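NOL1/NOP2/sun family protein (Enterococcus faecium, PDB 3M4X) probably methylates a cytosine of ribosomal RNA, using S-adenosylmethionine as the methyl donor. Local coordinates at residues 40-45 / 69-74; 88-93 / 117-122. All coordinates share one frame; numbering follows the deposited sequence.

Contact 1 of 2, residues 40-45 / 69-74; sequences FRWNPL and EGFLGT
F40 and F71 pair two strands of a small antiparallel three-stranded sheet in the RsmF-type N-terminal domain, with strand 39-41 in the middle and 70-72 at one edge. Two bonds define their hydrogen-bonded pairing: F40 N gives to F71 O at 3.1 Å, and F71 N gives to F40 O at 2.9 Å. R41 and G70 follow as a non-hydrogen-bonded pair, their CA atoms only 4.3 Å apart. One step further, W42 N donates to E69 O at 3.0 Å.

The two phenylalanines share a face of the sheet. F40 CG sits between its backbone N and carbonyl carbon (chi1 65°), which tips the ring over strand 70-72; F71 CB then lies above the rim of that ring, 3.7 Å from F40 CZ, in a CH-pi contact. The ring planes are inclined at 43°, so they neither stack nor meet edge to face. Beyond F40, F71 CE1 reaches W42 CD1 at 3.4 Å, and the three residues form an aromatic cluster. L50 and V53 of helix 49-56 pack on W42 and F71, and H57 stacks on the F40 ring.

W42 is held from a second direction. E69 CB rests over its five-membered ring, 3.8 Å from the centroid, a further CH-pi contact. The bend of the glutamate chain at chi2 (147°) carries its carboxylate on to P44, where E69 OE2 comes within 3.3 Å of P44 CG. E69 OE1 instead accepts from a water that also donates to W42 O and accepts from R41 NH1, linking the two segments through solvent. R41 itself leaves by the face that lacks F40 and F71, and its NE is hydrogen-bonded to Q90 OE1.

Contact 2 of 2, residues 88-93 / 117-122; sequences YSQEPS and GGKSTQ
This is a buried packing contact between sheet and helix, in which Y88 on edge strand 88-89 and Q90 just beyond it meet the start of helix 118-127. G117 is the N-cap of that helix, which follows strand 108-111 in the Rossmann-like methyltransferase domain. The glycine-rich turn between them has the sequence of motif I, which in this family binds S-adenosylmethionine, so the contact joins the N-terminal domain to the helix start that follows a probable cofactor-binding loop.

Apolar packing comes from Y88. A chi1 of -160° swings its ring away from the backbone N and along the helix start, and T121 CG2 sits over one face, 3.9 Å from the centroid and offset toward the rim. Further along the ring, Y88 CE2 approaches G118 CA at 3.5 Å. The phenol oxygen runs on to the N-cap, with Y88 OH 3.1 Å from G117 C. Y88 OH is 3.4 Å from G118 N, but the angle is poor, so the hydroxyl is packed there and not bonded to that amide. The positive phi of G117 and the near approach of Y88 to it both suit a residue without a side chain.

Q90 makes the polar link. Its extended chain crosses that of Q122 at about a right angle, and beside it K119 CE lies 3.8 Å from Q90 NE2. Besides the bond of Q90 to R41, Q122 NE2 has a weak one to M95 O, consistent with the way both amides are turned. Q90 NE2 donates to Q122 OE1 at 2.8 Å with a 164° angle at the hydrogen, approaching from above the carbonyl plane of Q122, 44° out of it.

Contacts 1 and 2 lie about 9 Å apart between centres and share the N-terminal sheet, since strand 39-41 of contact 1 neighbours strand 88-89 of contact 2. R41 joins them: its backbone N is 2.8 Å from Y88 O, a probable hydrogen bond within the sheet, and R41 NE is 2.7 Å from Q90 OE1. The guanidinium also packs on the helix start, with R41 NH2 2.8 Å from G118 O. Contact 1 pairs two of the sheet's three strands, and contact 2 packs the third against the start of the helix that follows the probable cofactor-binding loop. On that helix K119 NZ makes a long, weak ion pair with D182, while S120 OG is hydrogen-bonded to D111.

Contact 1 of 2, residues 40-45 / 69-74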
loop_
_atom_site.group_PDB
_atom_site.type_symbol
_atom_site.label_atom_id
_atom_site.label_comp_id
_atom_site.label_asym_id
_atom_site.label_seq_id
_atom_site.Cartn_x
_atom_site.Cartn_y
_atom_site.Cartn_z
ATOM N N PHE A 40 -0.036 -2.193 -13.197
ATOM C CA PHE A 40 0.971 -1.967 -12.176
ATOM C C PHE A 40 1.277 -0.491 -12.154
ATOM O O PHE A 40 0.849 0.234 -13.037
ATOM C CB PHE A 40 2.249 -2.773 -12.459
ATOM C CG PHE A 40 2.970 -2.367 -13.718
ATOM C CD1 PHE A 40 4.051 -1.506 -13.665
ATOM C CD2 PHE A 40 2.576 -2.869 -14.956
ATOM C CE1 PHE A 40 4.732 -1.145 -14.826
ATOM C CE2 PHE A 40 3.245 -2.509 -16.127
ATOM C CZ PHE A 40 4.321 -1.647 -16.059
ATOM N N ARG A 41 2.004 -0.056 -11.133
ATOM C CA ARG A 41 2.408 1.339 -10.991
ATOM C C ARG A 41 3.918 1.484 -10.842
ATOM O O ARG A 41 4.591 0.623 -10.271
ATOM C CB ARG A 41 1.742 1.977 -9.766
ATOM C CG ARG A 41 0.284 2.354 -9.942
ATOM C CD ARG A 41 -0.266 2.958 -8.651
ATOM N NE ARG A 41 -0.487 1.908 -7.676
ATOM C CZ ARG A 41 0.254 1.698 -6.594
ATOM N NH1 ARG A 41 1.266 2.487 -6.291
ATOM N NH2 ARG A 41 -0.045 0.689 -5.799
ATOM N N TRP A 42 4.438 2.587 -11.367
ATOM C CA TRP A 42 5.795 2.987 -11.079
ATOM C C TRP A 42 5.825 3.786 -9.772
ATOM O O TRP A 42 4.778 4.141 -9.209
ATOM C CB TRP A 42 6.423 3.761 -12.260
ATOM C CG TRP A 42 5.731 5.037 -12.636
ATOM C CD1 TRP A 42 4.668 5.178 -13.491
ATOM C CD2 TRP A 42 6.060 6.355 -12.188
ATOM N NE1 TRP A 42 4.323 6.504 -13.601
ATOM C CE2 TRP A 42 5.155 7.245 -12.804
ATOM C CE3 TRP A 42 7.043 6.872 -11.330
ATOM C CZ2 TRP A 42 5.197 8.620 -12.590
ATOM C CZ3 TRP A 42 7.082 8.235 -11.118
ATOM C CH2 TRP A 42 6.168 9.097 -11.746
ATOM N N ASN A 43 7.036 4.058 -9.296
ATOM C CA ASN A 43 7.249 4.530 -7.942
ATOM C C ASN A 43 8.005 5.862 -7.901
ATOM O O ASN A 43 9.214 5.901 -8.130
ATOM C CB ASN A 43 7.997 3.450 -7.147
ATOM C CG ASN A 43 8.058 3.761 -5.670
ATOM O OD1 ASN A 43 7.688 4.847 -5.257
ATOM N ND2 ASN A 43 8.532 2.814 -4.873
ATOM N N PRO A 44 7.281 6.957 -7.624
ATOM C CA PRO A 44 7.839 8.314 -7.540
ATOM C C PRO A 44 8.755 8.474 -6.330
ATOM O O PRO A 44 9.487 9.456 -6.246
ATOM C CB PRO A 44 6.610 9.213 -7.358
ATOM C CG PRO A 44 5.405 8.321 -7.530
ATOM C CD PRO A 44 5.831 6.915 -7.341
ATOM N N LEU A 45 8.707 7.528 -5.399
ATOM C CA LEU A 45 9.643 7.543 -4.276
ATOM C C LEU A 45 11.069 7.162 -4.689
ATOM O O LEU A 45 12.030 7.487 -3.986
ATOM C CB LEU A 45 9.160 6.621 -3.158
ATOM C CG LEU A 45 7.768 6.956 -2.601
ATOM C CD1 LEU A 45 7.333 5.913 -1.591
ATOM C CD2 LEU A 45 7.737 8.364 -1.984
ATOM N N GLU A 69 0.180 7.140 -12.134
ATOM C CA GLU A 69 1.435 6.383 -12.146
ATOM C C GLU A 69 1.210 4.942 -12.590
ATOM O O GLU A 69 2.065 4.078 -12.403
ATOM C CB GLU A 69 2.060 6.435 -10.748
ATOM C CG GLU A 69 2.167 7.874 -10.212
ATOM C CD GLU A 69 1.996 7.981 -8.701
ATOM O OE1 GLU A 69 1.614 6.981 -8.049
ATOM O OE2 GLU A 69 2.243 9.081 -8.162
ATOM N N GLY A 70 0.040 4.697 -13.167
ATOM C CA GLY A 70 -0.359 3.362 -13.564
ATOM C C GLY A 70 -0.159 3.076 -15.047
ATOM O O GLY A 70 -0.248 3.961 -15.901
ATOM N N PHE A 71 0.104 1.807 -15.329
ATOM C CA PHE A 71 0.283 1.285 -16.670
ATOM C C PHE A 71 -0.546 0.016 -16.784
ATOM O O PHE A 71 -0.711 -0.716 -15.807
ATOM C CB PHE A 71 1.750 0.904 -16.904
ATOM C CG PHE A 71 2.671 2.075 -17.066
ATOM C CD1 PHE A 71 3.727 2.264 -16.188
ATOM C CD2 PHE A 71 2.490 2.980 -18.098
ATOM C CE1 PHE A 71 4.587 3.336 -16.339
ATOM C CE2 PHE A 71 3.345 4.057 -18.256
ATOM C CZ PHE A 71 4.400 4.237 -17.374
ATOM N N LEU A 72 -1.040 -0.271 -17.980
ATOM C CA LEU A 72 -1.680 -1.555 -18.221
ATOM C C LEU A 72 -0.608 -2.593 -18.510
ATOM O O LEU A 72 0.274 -2.381 -19.350
ATOM C CB LEU A 72 -2.652 -1.469 -19.395
ATOM C CG LEU A 72 -3.850 -0.555 -19.145
ATOM C CD1 LEU A 72 -4.850 -0.686 -20.298
ATOM C CD2 LEU A 72 -4.511 -0.878 -17.811
ATOM N N GLY A 73 -0.675 -3.716 -17.812
ATOM C CA GLY A 73 0.251 -4.792 -18.080
ATOM C C GLY A 73 0.589 -5.610 -16.856
ATOM O O GLY A 73 -0.035 -5.471 -15.815
ATOM N N THR A 74 1.590 -6.467 -16.999
ATOM C CA THR A 74 1.982 -7.395 -15.959
ATOM C C THR A 74 3.432 -7.143 -15.549
ATOM O O THR A 74 4.200 -6.532 -16.295
ATOM C CB THR A 74 1.853 -8.846 -16.454
ATOM O OG1 THR A 74 2.726 -9.046 -17.577
ATOM C CG2 THR A 74 0.432 -9.126 -16.887
HETATM O O HOH W 1 2.640 4.574 -7.532
#

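Contact 2 of 2, residues 88-93 / 117-122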
loop_
_atom_site.group_PDB
_atom_site.type_symbol
_atom_site.label_atom_id
_atom_site.label_comp_id
_atom_site.label_asym_id
_atom_site.label_seq_id
_atom_site.Cartn_x
_atom_site.Cartn_y
_atom_site.Cartn_z
ATOM N N TYR A 88 4.769 -1.965 -8.775
ATOM C CA TYR A 88 3.819 -2.635 -7.904
ATOM C C TYR A 88 2.653 -3.065 -8.779
ATOM O O TYR A 88 2.010 -2.227 -9.416
ATOM C CB TYR A 88 3.320 -1.690 -6.804
ATOM C CG TYR A 88 2.745 -2.423 -5.626
ATOM C CD1 TYR A 88 3.526 -2.688 -4.510
ATOM C CD2 TYR A 88 1.423 -2.879 -5.633
ATOM C CE1 TYR A 88 3.015 -3.376 -3.433
ATOM C CE2 TYR A 88 0.905 -3.570 -4.553
ATOM C CZ TYR A 88 1.710 -3.817 -3.459
ATOM O OH TYR A 88 1.221 -4.502 -2.376
ATOM N N SER A 89 2.394 -4.363 -8.845
ATOM C CA SER A 89 1.255 -4.825 -9.636
ATOM C C SER A 89 -0.037 -4.643 -8.849
ATOM O O SER A 89 -0.108 -4.959 -7.665
ATOM C CB SER A 89 1.434 -6.269 -10.122
ATOM O OG SER A 89 1.603 -7.161 -9.040
ATOM N N GLN A 90 -1.041 -4.095 -9.522
ATOM C CA GLN A 90 -2.314 -3.744 -8.906
ATOM C C GLN A 90 -3.367 -3.716 -10.004
ATOM O O GLN A 90 -3.125 -3.163 -11.081
ATOM C CB GLN A 90 -2.218 -2.368 -8.251
ATOM C CG GLN A 90 -3.455 -1.984 -7.478
ATOM C CD GLN A 90 -3.372 -0.607 -6.874
ATOM O OE1 GLN A 90 -2.603 0.245 -7.329
ATOM N NE2 GLN A 90 -4.170 -0.372 -5.842
ATOM N N GLU A 91 -4.527 -4.319 -9.763
ATOM C CA GLU A 91 -5.530 -4.374 -10.821
ATOM C C GLU A 91 -6.093 -2.976 -11.051
ATOM O O GLU A 91 -6.241 -2.203 -10.112
ATOM C CB GLU A 91 -6.616 -5.401 -10.509
ATOM C CG GLU A 91 -7.805 -4.870 -9.754
ATOM C CD GLU A 91 -8.947 -4.469 -10.666
ATOM O OE1 GLU A 91 -8.813 -4.545 -11.913
ATOM O OE2 GLU A 91 -9.988 -4.078 -10.117
ATOM N N PRO A 92 -6.350 -2.628 -12.317
ATOM C CA PRO A 92 -6.713 -1.272 -12.747
ATOM C C PRO A 92 -7.844 -0.564 -12.005
ATOM O O PRO A 92 -7.690 0.624 -11.708
ATOM C CB PRO A 92 -7.043 -1.462 -14.227
ATOM C CG PRO A 92 -6.067 -2.516 -14.633
ATOM C CD PRO A 92 -5.988 -3.474 -13.469
ATOM N N SER A 93 -8.946 -1.236 -11.704
ATOM C CA SER A 93 -10.011 -0.543 -10.991
ATOM C C SER A 93 -9.670 -0.340 -9.515
ATOM O O SER A 93 -10.111 0.625 -8.894
ATOM C CB SER A 93 -11.376 -1.228 -11.178
ATOM O OG SER A 93 -11.553 -2.326 -10.305
ATOM N N GLY A 117 -1.276 -4.532 -0.057
ATOM C CA GLY A 117 -0.564 -3.273 0.094
ATOM C C GLY A 117 -0.698 -2.378 -1.131
ATOM O O GLY A 117 0.016 -1.390 -1.265
ATOM N N GLY A 118 -1.617 -2.727 -2.025
ATOM C CA GLY A 118 -1.876 -1.928 -3.209
ATOM C C GLY A 118 -2.183 -0.475 -2.887
ATOM O O GLY A 118 -1.606 0.438 -3.470
ATOM N N LYS A 119 -3.089 -0.240 -1.946
ATOM C CA LYS A 119 -3.454 1.138 -1.620
ATOM C C LYS A 119 -2.445 1.864 -0.721
ATOM O O LYS A 119 -2.205 3.056 -0.913
ATOM C CB LYS A 119 -4.874 1.204 -1.047
ATOM C CG LYS A 119 -5.935 0.639 -1.995
ATOM C CD LYS A 119 -5.878 -0.887 -2.029
ATOM C CE LYS A 119 -6.652 -1.493 -3.202
ATOM N NZ LYS A 119 -8.121 -1.517 -2.968
ATOM N N SER A 120 -1.834 1.163 0.239
ATOM C CA SER A 120 -0.933 1.832 1.169
ATOM C C SER A 120 0.183 2.384 0.337
ATOM O O SER A 120 0.737 3.445 0.602
ATOM C CB SER A 120 -0.327 0.856 2.180
ATOM O OG SER A 120 -1.306 0.013 2.727
ATOM N N THR A 121 0.497 1.618 -0.687
ATOM C CA THR A 121 1.655 1.854 -1.508
ATOM C C THR A 121 1.396 3.076 -2.400
ATOM O O THR A 121 2.282 3.898 -2.597
ATOM C CB THR A 121 1.994 0.532 -2.250
ATOM O OG1 THR A 121 3.273 0.041 -1.814
ATOM C CG2 THR A 121 1.932 0.686 -3.734
ATOM N N GLN A 122 0.162 3.257 -2.872
ATOM C CA GLN A 122 -0.130 4.511 -3.570
ATOM C C GLN A 122 -0.234 5.720 -2.624
ATOM O O GLN A 122 0.110 6.847 -3.002
ATOM C CB GLN A 122 -1.302 4.420 -4.592
ATOM C CG GLN A 122 -2.578 3.808 -4.115
ATOM C CD GLN A 122 -3.491 3.292 -5.260
ATOM O OE1 GLN A 122 -4.230 2.316 -5.067
ATOM N NE2 GLN A 122 -3.463 3.963 -6.434
#